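Local coordinates for protein D-alanyl transferase DltD (Enterococcus faecalis, PDB 6O93) that probably transfers D-alanine during the D-alanylation of lipoteichoic acid in the Gram-positive cell wall, as a membrane-associated member of the DltD family, at residues R268-A278 / F382-P392; Y143-F151 / M161-A169. One frame throughout, in Å; residues are numbered along the deposited sequence.

Interaction 1: R268-A278 / F382-P392; sequences RFSPEYGDFQA and FYQTDWQQQNP
The capped start of helix 272-285, where S270 meets Q388 of the C-terminal segment, is the centre of this contact on the flank of an SGNH-hydrolase-like fold. S270 N donates to Q388 O over 3.1 Å; the same oxygen takes a CA-H...O contact from F269. The S270 hydroxyl is turned to the helix, OG accepting from E272 N as a cap while also bonded to V109 O. Q388, extended beyond CG, crosses P271 at about a right angle: its OE1 lies 3.3 Å from P271 CA, and its NE2 bonds Y383 O at 3.1 Å from above the carbonyl plane, tying the amide to its own segment beside G274. On the next turn Q277 and Y383 cross at about a right angle. Q277 CG, anti to its backbone N (chi1 -179°), sits over one face of the Y383 ring, 3.7 Å from the centroid, a CH-pi contact; A278 CA lies at the ring's edge. The bend of Q277 at chi2 lays its amide against F382 CB, while NE2 bonds Q326. At the other end F269 CD1 comes 3.3 Å from Q389 O, R268 CB covers one face of the F269 ring, and N391 CA is at its edge. R268 and N391 point the same way; a water accepts from R268 NH1 at 2.7 Å and donates to N391 OD1, while R268 NH2 is salt-bridged to D266. Helix 309-324 flanks the contact, V315 and L319 against Y273 and Q322 bonded to W387 NE1; helix 80-90 packs on D275, F276 and A278, and helix 139-148 on P271 and Q388.

Interaction 2: Y143-F151 / M161-A169; sequences YLAQRLTKF and METLANLQA
A145 and L164 face each other where helices 139-148 and 158-168, joined in the chain through the short helix 152-155, cross at a steep angle; the axes of the segments 143-148 and 161-168 come within 8.4 Å, at 137° between N-to-C directions. The A145 methyl fits among three side chains: CB lies 3.8 Å from L164 CD2 and equally near L167 CB, with Q168 CG on a further side. L164 splits its branches between partners: CD1 meets L148 CB at 3.7 Å and T149 CG2, while CD2 rests on A145. T149 and L164 slide past one another in opposite directions. The T149 hydroxyl lies between its backbone N and carbonyl carbon (chi1 62°), which lets OG1 donate to Q146 O at 2.7 Å and turns CG2 across to the partner helix. There CG2 lies 3.9 Å from M161 SD; the methionine, bent at both chi2 and chi3, curls its CE against T149 CB. Q168 extends beyond CG to bring OE1 within 3.6 Å of Q146 CA, with the two amide planes 56° apart. Its NE2 donates back to L164 O at 3.3 Å; that oxygen lies almost in the plane of the Q168 amide, while NE2 stands above the carbonyl plane of L164. Q168 N reaches the same oxygen from the opposite face, so two donors grip it. Q146 bends at chi2 away from this contact, and its OE1 accepts from K150 NZ on a lone pair. The interface is therefore mostly apolar, edged by glutamines. W130 of helix 124-132 packs on L144, L148 and L167, helix 80-90 brings L81 against L144, R147 and F151, and helix 175-195 lies behind T163 through Q177 and F181.

In the fold
Helix 139-148 joins the two contacts: it packs on helix 158-168 in interaction 2 and on the 268-278 and 382-392 segments of interaction 1. D275 OD1 takes both Y143 OH and R147 NE, each at 2.7 Å, the first a probable hydrogen bond and the second a salt bridge, and Y143 also stacks on Y383. The contact centres are about 18 Å apart. Both segments of interaction 2 precede those of interaction 1 in the chain. The S270 side chain lies about 14 Å from the bound sodium ion, whose site includes S46, E48 and S104. S47, H349 and D346 are placed like a Ser-His-Asp triad and may form one, as expected for the SGNH-hydrolase clan.

Interaction 1: R268-A278 / F382-P392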
loop_
_atom_site.group_PDB
_atom_site.type_symbol
_atom_site.label_atom_id
_atom_site.label_comp_id
_atom_site.label_asym_id
_atom_site.label_seq_id
_atom_site.Cartn_x
_atom_site.Cartn_y
_atom_site.Cartn_z
ATOM N N ARG A 268 -0.607 -7.182 -17.195
ATOM C CA ARG A 268 -0.905 -6.019 -18.023
ATOM C C ARG A 268 -2.385 -5.659 -18.038
ATOM O O ARG A 268 -2.720 -4.508 -18.336
ATOM C CB ARG A 268 -0.428 -6.261 -19.456
ATOM C CG ARG A 268 1.082 -6.394 -19.595
ATOM C CD ARG A 268 1.467 -6.786 -21.011
ATOM N NE ARG A 268 0.900 -8.080 -21.376
ATOM C CZ ARG A 268 0.818 -8.545 -22.619
ATOM N NH1 ARG A 268 1.266 -7.824 -23.637
ATOM N NH2 ARG A 268 0.279 -9.732 -22.841
ATOM N N PHE A 269 -3.271 -6.602 -17.727
ATOM C CA PHE A 269 -4.711 -6.386 -17.810
ATOM C C PHE A 269 -5.337 -6.735 -16.468
ATOM O O PHE A 269 -5.172 -7.857 -15.977
ATOM C CB PHE A 269 -5.319 -7.229 -18.932
ATOM C CG PHE A 269 -4.498 -7.235 -20.191
ATOM C CD1 PHE A 269 -4.473 -6.128 -21.023
ATOM C CD2 PHE A 269 -3.744 -8.345 -20.537
ATOM C CE1 PHE A 269 -3.717 -6.129 -22.180
ATOM C CE2 PHE A 269 -2.984 -8.351 -21.693
ATOM C CZ PHE A 269 -2.973 -7.242 -22.516
ATOM N N SER A 270 -6.055 -5.781 -15.876
ATOM C CA SER A 270 -6.571 -5.997 -14.531
ATOM C C SER A 270 -7.588 -4.940 -14.116
ATOM O O SER A 270 -7.437 -3.759 -14.460
ATOM C CB SER A 270 -5.418 -6.007 -13.525
ATOM O OG SER A 270 -5.901 -6.201 -12.209
ATOM N N PRO A 271 -8.630 -5.318 -13.369
ATOM C CA PRO A 271 -9.452 -4.299 -12.700
ATOM C C PRO A 271 -8.669 -3.468 -11.701
ATOM O O PRO A 271 -9.148 -2.402 -11.293
ATOM C CB PRO A 271 -10.544 -5.126 -12.004
ATOM C CG PRO A 271 -10.572 -6.423 -12.727
ATOM C CD PRO A 271 -9.170 -6.675 -13.174
ATOM N N GLU A 272 -7.480 -3.921 -11.294
ATOM C CA GLU A 272 -6.687 -3.166 -10.331
ATOM C C GLU A 272 -6.281 -1.807 -10.886
ATOM O O GLU A 272 -6.063 -0.866 -10.115
ATOM C CB GLU A 272 -5.449 -3.974 -9.930
ATOM C CG GLU A 272 -4.562 -3.309 -8.878
ATOM C CD GLU A 272 -5.205 -3.259 -7.505
ATOM O OE1 GLU A 272 -6.189 -3.994 -7.276
ATOM O OE2 GLU A 272 -4.722 -2.485 -6.652
ATOM N N TYR A 273 -6.168 -1.682 -12.213
ATOM C CA TYR A 273 -5.887 -0.375 -12.799
ATOM C C TYR A 273 -7.016 0.600 -12.506
ATOM O O TYR A 273 -6.773 1.790 -12.265
ATOM C CB TYR A 273 -5.663 -0.503 -14.308
ATOM C CG TYR A 273 -4.393 -1.239 -14.654
ATOM C CD1 TYR A 273 -3.156 -0.624 -14.519
ATOM C CD2 TYR A 273 -4.427 -2.553 -15.106
ATOM C CE1 TYR A 273 -1.989 -1.292 -14.826
ATOM C CE2 TYR A 273 -3.265 -3.230 -15.417
ATOM C CZ TYR A 273 -2.049 -2.593 -15.272
ATOM O OH TYR A 273 -0.887 -3.258 -15.576
ATOM N N GLY A 274 -8.259 0.113 -12.514
ATOM C CA GLY A 274 -9.374 0.949 -12.101
ATOM C C GLY A 274 -9.380 1.214 -10.607
ATOM O O GLY A 274 -9.630 2.341 -10.168
ATOM N N ASP A 275 -9.113 0.182 -9.802
ATOM C CA ASP A 275 -9.051 0.373 -8.357
ATOM C C ASP A 275 -7.912 1.312 -7.985
ATOM O O ASP A 275 -8.034 2.116 -7.052
ATOM C CB ASP A 275 -8.885 -0.974 -7.654
ATOM C CG ASP A 275 -10.063 -1.896 -7.874
ATOM O OD1 ASP A 275 -11.074 -1.449 -8.457
ATOM O OD2 ASP A 275 -9.975 -3.073 -7.467
ATOM N N PHE A 276 -6.794 1.218 -8.707
ATOM C CA PHE A 276 -5.690 2.148 -8.502
ATOM C C PHE A 276 -6.117 3.573 -8.817
ATOM O O PHE A 276 -5.739 4.515 -8.110
ATOM C CB PHE A 276 -4.505 1.727 -9.368
ATOM C CG PHE A 276 -3.302 2.609 -9.229
ATOM C CD1 PHE A 276 -2.777 2.899 -7.980
ATOM C CD2 PHE A 276 -2.679 3.128 -10.348
ATOM C CE1 PHE A 276 -1.664 3.705 -7.853
ATOM C CE2 PHE A 276 -1.560 3.931 -10.225
ATOM C CZ PHE A 276 -1.055 4.219 -8.976
ATOM N N GLN A 277 -6.912 3.751 -9.875
ATOM C CA GLN A 277 -7.443 5.072 -10.191
ATOM C C GLN A 277 -8.270 5.618 -9.034
ATOM O O GLN A 277 -8.242 6.824 -8.756
ATOM C CB GLN A 277 -8.282 5.003 -11.466
ATOM C CG GLN A 277 -8.875 6.337 -11.901
ATOM C CD GLN A 277 -7.810 7.358 -12.251
ATOM O OE1 GLN A 277 -6.619 7.051 -12.259
ATOM N NE2 GLN A 277 -8.236 8.580 -12.548
ATOM N N ALA A 278 -9.016 4.748 -8.350
ATOM C CA ALA A 278 -9.809 5.201 -7.213
ATOM C C ALA A 278 -8.920 5.800 -6.132
ATOM O O ALA A 278 -9.252 6.838 -5.548
ATOM C CB ALA A 278 -10.633 4.042 -6.652
ATOM N N PHE A 382 -9.831 6.715 -16.866
ATOM C CA PHE A 382 -8.980 5.644 -16.361
ATOM C C PHE A 382 -9.743 4.645 -15.497
ATOM O O PHE A 382 -9.174 3.611 -15.131
ATOM C CB PHE A 382 -7.810 6.229 -15.566
ATOM C CG PHE A 382 -6.710 6.798 -16.428
ATOM C CD1 PHE A 382 -5.824 5.959 -17.085
ATOM C CD2 PHE A 382 -6.557 8.169 -16.573
ATOM C CE1 PHE A 382 -4.811 6.476 -17.877
ATOM C CE2 PHE A 382 -5.544 8.692 -17.363
ATOM C CZ PHE A 382 -4.671 7.844 -18.014
ATOM N N TYR A 383 -11.005 4.928 -15.158
ATOM C CA TYR A 383 -11.854 3.950 -14.487
ATOM C C TYR A 383 -12.407 2.899 -15.441
ATOM O O TYR A 383 -12.861 1.844 -14.984
ATOM C CB TYR A 383 -13.039 4.647 -13.809
ATOM C CG TYR A 383 -12.732 5.360 -12.508
ATOM C CD1 TYR A 383 -12.025 4.733 -11.491
ATOM C CD2 TYR A 383 -13.173 6.661 -12.295
ATOM C CE1 TYR A 383 -11.760 5.386 -10.299
ATOM C CE2 TYR A 383 -12.911 7.320 -11.111
ATOM C CZ TYR A 383 -12.204 6.679 -10.117
ATOM O OH TYR A 383 -11.941 7.333 -8.939
ATOM N N GLN A 384 -12.385 3.163 -16.744
ATOM C CA GLN A 384 -13.135 2.368 -17.701
ATOM C C GLN A 384 -12.451 1.034 -17.987
ATOM O O GLN A 384 -11.236 0.872 -17.833
ATOM C CB GLN A 384 -13.321 3.146 -19.005
ATOM C CG GLN A 384 -14.145 4.410 -18.851
ATOM C CD GLN A 384 -14.243 5.201 -20.139
ATOM O OE1 GLN A 384 -13.626 4.849 -21.148
ATOM N NE2 GLN A 384 -15.019 6.277 -20.113
ATOM N N THR A 385 -13.265 0.070 -18.421
ATOM C CA THR A 385 -12.755 -1.254 -18.759
ATOM C C THR A 385 -11.739 -1.202 -19.893
ATOM O O THR A 385 -10.814 -2.022 -19.930
ATOM C CB THR A 385 -13.915 -2.177 -19.139
ATOM O OG1 THR A 385 -14.738 -2.408 -17.989
ATOM C CG2 THR A 385 -13.396 -3.510 -19.669
ATOM N N ASP A 386 -11.888 -0.260 -20.830
ATOM C CA ASP A 386 -10.951 -0.203 -21.948
ATOM C C ASP A 386 -9.550 0.187 -21.487
ATOM O O ASP A 386 -8.567 -0.177 -22.141
ATOM C CB ASP A 386 -11.460 0.754 -23.033
ATOM C CG ASP A 386 -11.585 2.189 -22.552
ATOM O OD1 ASP A 386 -11.609 2.422 -21.327
ATOM O OD2 ASP A 386 -11.670 3.089 -23.417
ATOM N N TRP A 387 -9.429 0.903 -20.367
ATOM C CA TRP A 387 -8.101 1.142 -19.811
ATOM C C TRP A 387 -7.607 -0.062 -19.018
ATOM O O TRP A 387 -6.426 -0.416 -19.098
ATOM C CB TRP A 387 -8.089 2.384 -18.923
ATOM C CG TRP A 387 -6.770 2.537 -18.228
ATOM C CD1 TRP A 387 -6.512 2.347 -16.901
ATOM C CD2 TRP A 387 -5.517 2.872 -18.837
ATOM N NE1 TRP A 387 -5.178 2.554 -16.646
ATOM C CE2 TRP A 387 -4.546 2.877 -17.818
ATOM C CE3 TRP A 387 -5.124 3.171 -20.146
ATOM C CZ2 TRP A 387 -3.207 3.176 -18.065
ATOM C CZ3 TRP A 387 -3.796 3.468 -20.389
ATOM C CH2 TRP A 387 -2.854 3.468 -19.353
ATOM N N GLN A 388 -8.494 -0.698 -18.247
ATOM C CA GLN A 388 -8.114 -1.912 -17.535
ATOM C C GLN A 388 -7.567 -2.957 -18.495
ATOM O O GLN A 388 -6.641 -3.702 -18.155
ATOM C CB GLN A 388 -9.316 -2.471 -16.772
ATOM C CG GLN A 388 -9.883 -1.526 -15.728
ATOM C CD GLN A 388 -11.194 -2.018 -15.146
ATOM O OE1 GLN A 388 -11.467 -3.219 -15.119
ATOM N NE2 GLN A 388 -12.018 -1.087 -14.683
ATOM N N GLN A 389 -8.121 -3.017 -19.705
ATOM C CA GLN A 389 -7.737 -4.004 -20.702
ATOM C C GLN A 389 -6.786 -3.445 -21.752
ATOM O O GLN A 389 -6.501 -4.130 -22.738
ATOM C CB GLN A 389 -8.985 -4.569 -21.385
ATOM C CG GLN A 389 -9.957 -5.248 -20.433
ATOM C CD GLN A 389 -9.345 -6.445 -19.734
ATOM O OE1 GLN A 389 -8.790 -7.337 -20.376
ATOM N NE2 GLN A 389 -9.433 -6.468 -18.408
ATOM N N GLN A 390 -6.287 -2.225 -21.567
ATOM C CA GLN A 390 -5.451 -1.599 -22.583
ATOM C C GLN A 390 -4.085 -2.268 -22.647
ATOM O O GLN A 390 -3.437 -2.493 -21.619
ATOM C CB GLN A 390 -5.292 -0.108 -22.291
ATOM C CG GLN A 390 -4.388 0.628 -23.266
ATOM C CD GLN A 390 -4.883 0.569 -24.699
ATOM O OE1 GLN A 390 -6.053 0.831 -24.978
ATOM N NE2 GLN A 390 -3.989 0.223 -25.618
ATOM N N ASN A 391 -3.648 -2.580 -23.859
ATOM C CA ASN A 391 -2.303 -3.096 -24.065
ATOM C C ASN A 391 -1.311 -1.940 -24.013
ATOM O O ASN A 391 -1.455 -0.981 -24.781
ATOM C CB ASN A 391 -2.210 -3.813 -25.402
ATOM C CG ASN A 391 -0.959 -4.650 -25.521
ATOM O OD1 ASN A 391 0.152 -4.164 -25.301
ATOM N ND2 ASN A 391 -1.131 -5.923 -25.855
ATOM N N PRO A 392 -0.305 -1.978 -23.138
ATOM C CA PRO A 392 0.569 -0.812 -22.966
ATOM C C PRO A 392 1.669 -0.672 -24.006
ATOM O O PRO A 392 2.452 0.279 -23.914
ATOM C CB PRO A 392 1.165 -1.044 -21.573
ATOM C CG PRO A 392 1.207 -2.513 -21.433
ATOM C CD PRO A 392 -0.007 -3.035 -22.153
HETATM O O HOH W 1 2.201 -5.289 -24.133
#

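Interaction 2: Y143-F151 / M161-A169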
loop_
_atom_site.group_PDB
_atom_site.type_symbol
_atom_site.label_atom_id
_atom_site.label_comp_id
_atom_site.label_asym_id
_atom_site.label_seq_id
_atom_site.Cartn_x
_atom_site.Cartn_y
_atom_site.Cartn_z
ATOM N N TYR A 143 -17.779 4.617 -9.178
ATOM C CA TYR A 143 -16.885 3.496 -9.444
ATOM C C TYR A 143 -16.690 2.647 -8.195
ATOM O O TYR A 143 -16.715 1.413 -8.266
ATOM C CB TYR A 143 -15.533 3.992 -9.965
ATOM C CG TYR A 143 -14.556 2.859 -10.175
ATOM C CD1 TYR A 143 -14.577 2.106 -11.341
ATOM C CD2 TYR A 143 -13.630 2.521 -9.195
ATOM C CE1 TYR A 143 -13.696 1.059 -11.533
ATOM C CE2 TYR A 143 -12.746 1.474 -9.379
ATOM C CZ TYR A 143 -12.785 0.748 -10.550
ATOM O OH TYR A 143 -11.910 -0.295 -10.738
ATOM N N LEU A 144 -16.493 3.288 -7.040
ATOM C CA LEU A 144 -16.392 2.542 -5.790
ATOM C C LEU A 144 -17.644 1.708 -5.555
ATOM O O LEU A 144 -17.559 0.529 -5.197
ATOM C CB LEU A 144 -16.167 3.499 -4.620
ATOM C CG LEU A 144 -14.766 4.082 -4.459
ATOM C CD1 LEU A 144 -14.770 5.138 -3.369
ATOM C CD2 LEU A 144 -13.762 2.985 -4.137
ATOM N N ALA A 145 -18.820 2.308 -5.755
ATOM C CA ALA A 145 -20.070 1.578 -5.570
ATOM C C ALA A 145 -20.131 0.356 -6.478
ATOM O O ALA A 145 -20.484 -0.744 -6.037
ATOM C CB ALA A 145 -21.257 2.504 -5.835
ATOM N N GLN A 146 -19.790 0.531 -7.757
ATOM C CA GLN A 146 -19.835 -0.581 -8.700
ATOM C C GLN A 146 -18.925 -1.720 -8.251
ATOM O O GLN A 146 -19.326 -2.890 -8.259
ATOM C CB GLN A 146 -19.448 -0.092 -10.097
ATOM C CG GLN A 146 -19.419 -1.181 -11.171
ATOM C CD GLN A 146 -18.059 -1.853 -11.301
ATOM O OE1 GLN A 146 -17.933 -3.064 -11.118
ATOM N NE2 GLN A 146 -17.038 -1.068 -11.630
ATOM N N ARG A 147 -17.693 -1.396 -7.855
ATOM C CA ARG A 147 -16.747 -2.440 -7.471
ATOM C C ARG A 147 -17.183 -3.142 -6.192
ATOM O O ARG A 147 -17.100 -4.371 -6.094
ATOM C CB ARG A 147 -15.347 -1.846 -7.300
ATOM C CG ARG A 147 -14.724 -1.328 -8.586
ATOM C CD ARG A 147 -14.248 -2.457 -9.497
ATOM N NE ARG A 147 -13.131 -3.195 -8.908
ATOM C CZ ARG A 147 -13.087 -4.516 -8.735
ATOM N NH1 ARG A 147 -14.091 -5.296 -9.118
ATOM N NH2 ARG A 147 -12.013 -5.063 -8.183
ATOM N N LEU A 148 -17.653 -2.381 -5.201
ATOM C CA LEU A 148 -17.992 -2.977 -3.913
ATOM C C LEU A 148 -19.102 -4.012 -4.050
ATOM O O LEU A 148 -19.094 -5.033 -3.352
ATOM C CB LEU A 148 -18.395 -1.888 -2.919
ATOM C CG LEU A 148 -17.287 -0.955 -2.433
ATOM C CD1 LEU A 148 -17.852 0.039 -1.432
ATOM C CD2 LEU A 148 -16.133 -1.728 -1.825
ATOM N N THR A 149 -20.066 -3.773 -4.943
ATOM C CA THR A 149 -21.150 -4.731 -5.136
ATOM C C THR A 149 -20.668 -6.056 -5.706
ATOM O O THR A 149 -21.454 -7.008 -5.755
ATOM C CB THR A 149 -22.230 -4.163 -6.062
ATOM O OG1 THR A 149 -21.673 -3.901 -7.359
ATOM C CG2 THR A 149 -22.820 -2.887 -5.485
ATOM N N LYS A 150 -19.414 -6.145 -6.142
ATOM C CA LYS A 150 -18.891 -7.382 -6.702
ATOM C C LYS A 150 -18.340 -8.331 -5.646
ATOM O O LYS A 150 -18.040 -9.483 -5.977
ATOM C CB LYS A 150 -17.790 -7.074 -7.724
ATOM C CG LYS A 150 -18.247 -6.210 -8.896
ATOM C CD LYS A 150 -19.285 -6.922 -9.753
ATOM C CE LYS A 150 -19.620 -6.127 -11.009
ATOM N NZ LYS A 150 -20.300 -4.833 -10.705
ATOM N N PHE A 151 -18.210 -7.887 -4.382
ATOM C CA PHE A 151 -17.552 -8.708 -3.376
ATOM C C PHE A 151 -18.552 -9.302 -2.390
ATOM O O PHE A 151 -19.483 -8.614 -1.959
ATOM C CB PHE A 151 -16.506 -7.887 -2.616
ATOM C CG PHE A 151 -15.375 -7.429 -3.483
ATOM C CD1 PHE A 151 -14.290 -8.256 -3.717
ATOM C CD2 PHE A 151 -15.411 -6.191 -4.093
ATOM C CE1 PHE A 151 -13.254 -7.847 -4.528
ATOM C CE2 PHE A 151 -14.378 -5.778 -4.906
ATOM C CZ PHE A 151 -13.300 -6.607 -5.125
ATOM N N MET A 161 -26.053 -2.726 -0.161
ATOM C CA MET A 161 -26.247 -3.040 -1.573
ATOM C C MET A 161 -27.299 -2.135 -2.197
ATOM O O MET A 161 -27.136 -1.666 -3.330
ATOM C CB MET A 161 -26.642 -4.509 -1.734
ATOM C CG MET A 161 -25.491 -5.483 -1.528
ATOM S SD MET A 161 -24.241 -5.363 -2.824
ATOM C CE MET A 161 -25.112 -6.094 -4.208
ATOM N N GLU A 162 -28.388 -1.879 -1.472
ATOM C CA GLU A 162 -29.425 -0.993 -1.990
ATOM C C GLU A 162 -28.900 0.428 -2.149
ATOM O O GLU A 162 -29.219 1.110 -3.129
ATOM C CB GLU A 162 -30.641 -1.030 -1.066
ATOM C CG GLU A 162 -31.350 -2.374 -1.070
ATOM C CD GLU A 162 -32.454 -2.476 -0.034
ATOM O OE1 GLU A 162 -32.396 -1.761 0.991
ATOM O OE2 GLU A 162 -33.382 -3.283 -0.249
ATOM N N THR A 163 -28.084 0.886 -1.199
ATOM C CA THR A 163 -27.500 2.219 -1.307
ATOM C C THR A 163 -26.533 2.304 -2.482
ATOM O O THR A 163 -26.541 3.288 -3.232
ATOM C CB THR A 163 -26.791 2.583 -0.002
ATOM O OG1 THR A 163 -27.724 2.525 1.085
ATOM C CG2 THR A 163 -26.191 3.984 -0.086
ATOM N N LEU A 164 -25.692 1.283 -2.664
ATOM C CA LEU A 164 -24.738 1.305 -3.767
ATOM C C LEU A 164 -25.443 1.270 -5.115
ATOM O O LEU A 164 -24.925 1.810 -6.101
ATOM C CB LEU A 164 -23.764 0.131 -3.644
ATOM C CG LEU A 164 -22.901 0.123 -2.380
ATOM C CD1 LEU A 164 -21.964 -1.072 -2.385
ATOM C CD2 LEU A 164 -22.120 1.424 -2.244
ATOM N N ALA A 165 -26.620 0.644 -5.184
ATOM C CA ALA A 165 -27.380 0.641 -6.429
ATOM C C ALA A 165 -27.815 2.050 -6.808
ATOM O O ALA A 165 -27.758 2.429 -7.984
ATOM C CB ALA A 165 -28.595 -0.278 -6.303
ATOM N N ASN A 166 -28.254 2.842 -5.827
ATOM C CA ASN A 166 -28.657 4.215 -6.114
ATOM C C ASN A 166 -27.469 5.057 -6.561
ATOM O O ASN A 166 -27.594 5.878 -7.477
ATOM C CB ASN A 166 -29.325 4.834 -4.887
ATOM C CG ASN A 166 -30.602 4.118 -4.494
ATOM O OD1 ASN A 166 -31.211 3.417 -5.305
ATOM N ND2 ASN A 166 -31.017 4.292 -3.245
ATOM N N LEU A 167 -26.308 4.872 -5.928
ATOM C CA LEU A 167 -25.116 5.605 -6.341
ATOM C C LEU A 167 -24.806 5.356 -7.810
ATOM O O LEU A 167 -24.539 6.295 -8.571
ATOM C CB LEU A 167 -23.923 5.208 -5.472
ATOM C CG LEU A 167 -23.579 6.149 -4.316
ATOM C CD1 LEU A 167 -24.680 6.154 -3.262
ATOM C CD2 LEU A 167 -22.244 5.754 -3.708
ATOM N N GLN A 168 -24.830 4.088 -8.230
ATOM C CA GLN A 168 -24.563 3.772 -9.628
ATOM C C GLN A 168 -25.590 4.415 -10.546
ATOM O O GLN A 168 -25.273 4.756 -11.691
ATOM C CB GLN A 168 -24.542 2.257 -9.830
ATOM C CG GLN A 168 -23.398 1.558 -9.113
ATOM C CD GLN A 168 -23.483 0.049 -9.216
ATOM O OE1 GLN A 168 -23.075 -0.542 -10.215
ATOM N NE2 GLN A 168 -24.022 -0.583 -8.178
ATOM N N ALA A 169 -26.817 4.597 -10.065
ATOM C CA ALA A 169 -27.853 5.255 -10.849
ATOM C C ALA A 169 -27.749 6.774 -10.807
ATOM O O ALA A 169 -28.601 7.451 -11.392
ATOM C CB ALA A 169 -29.235 4.816 -10.360
#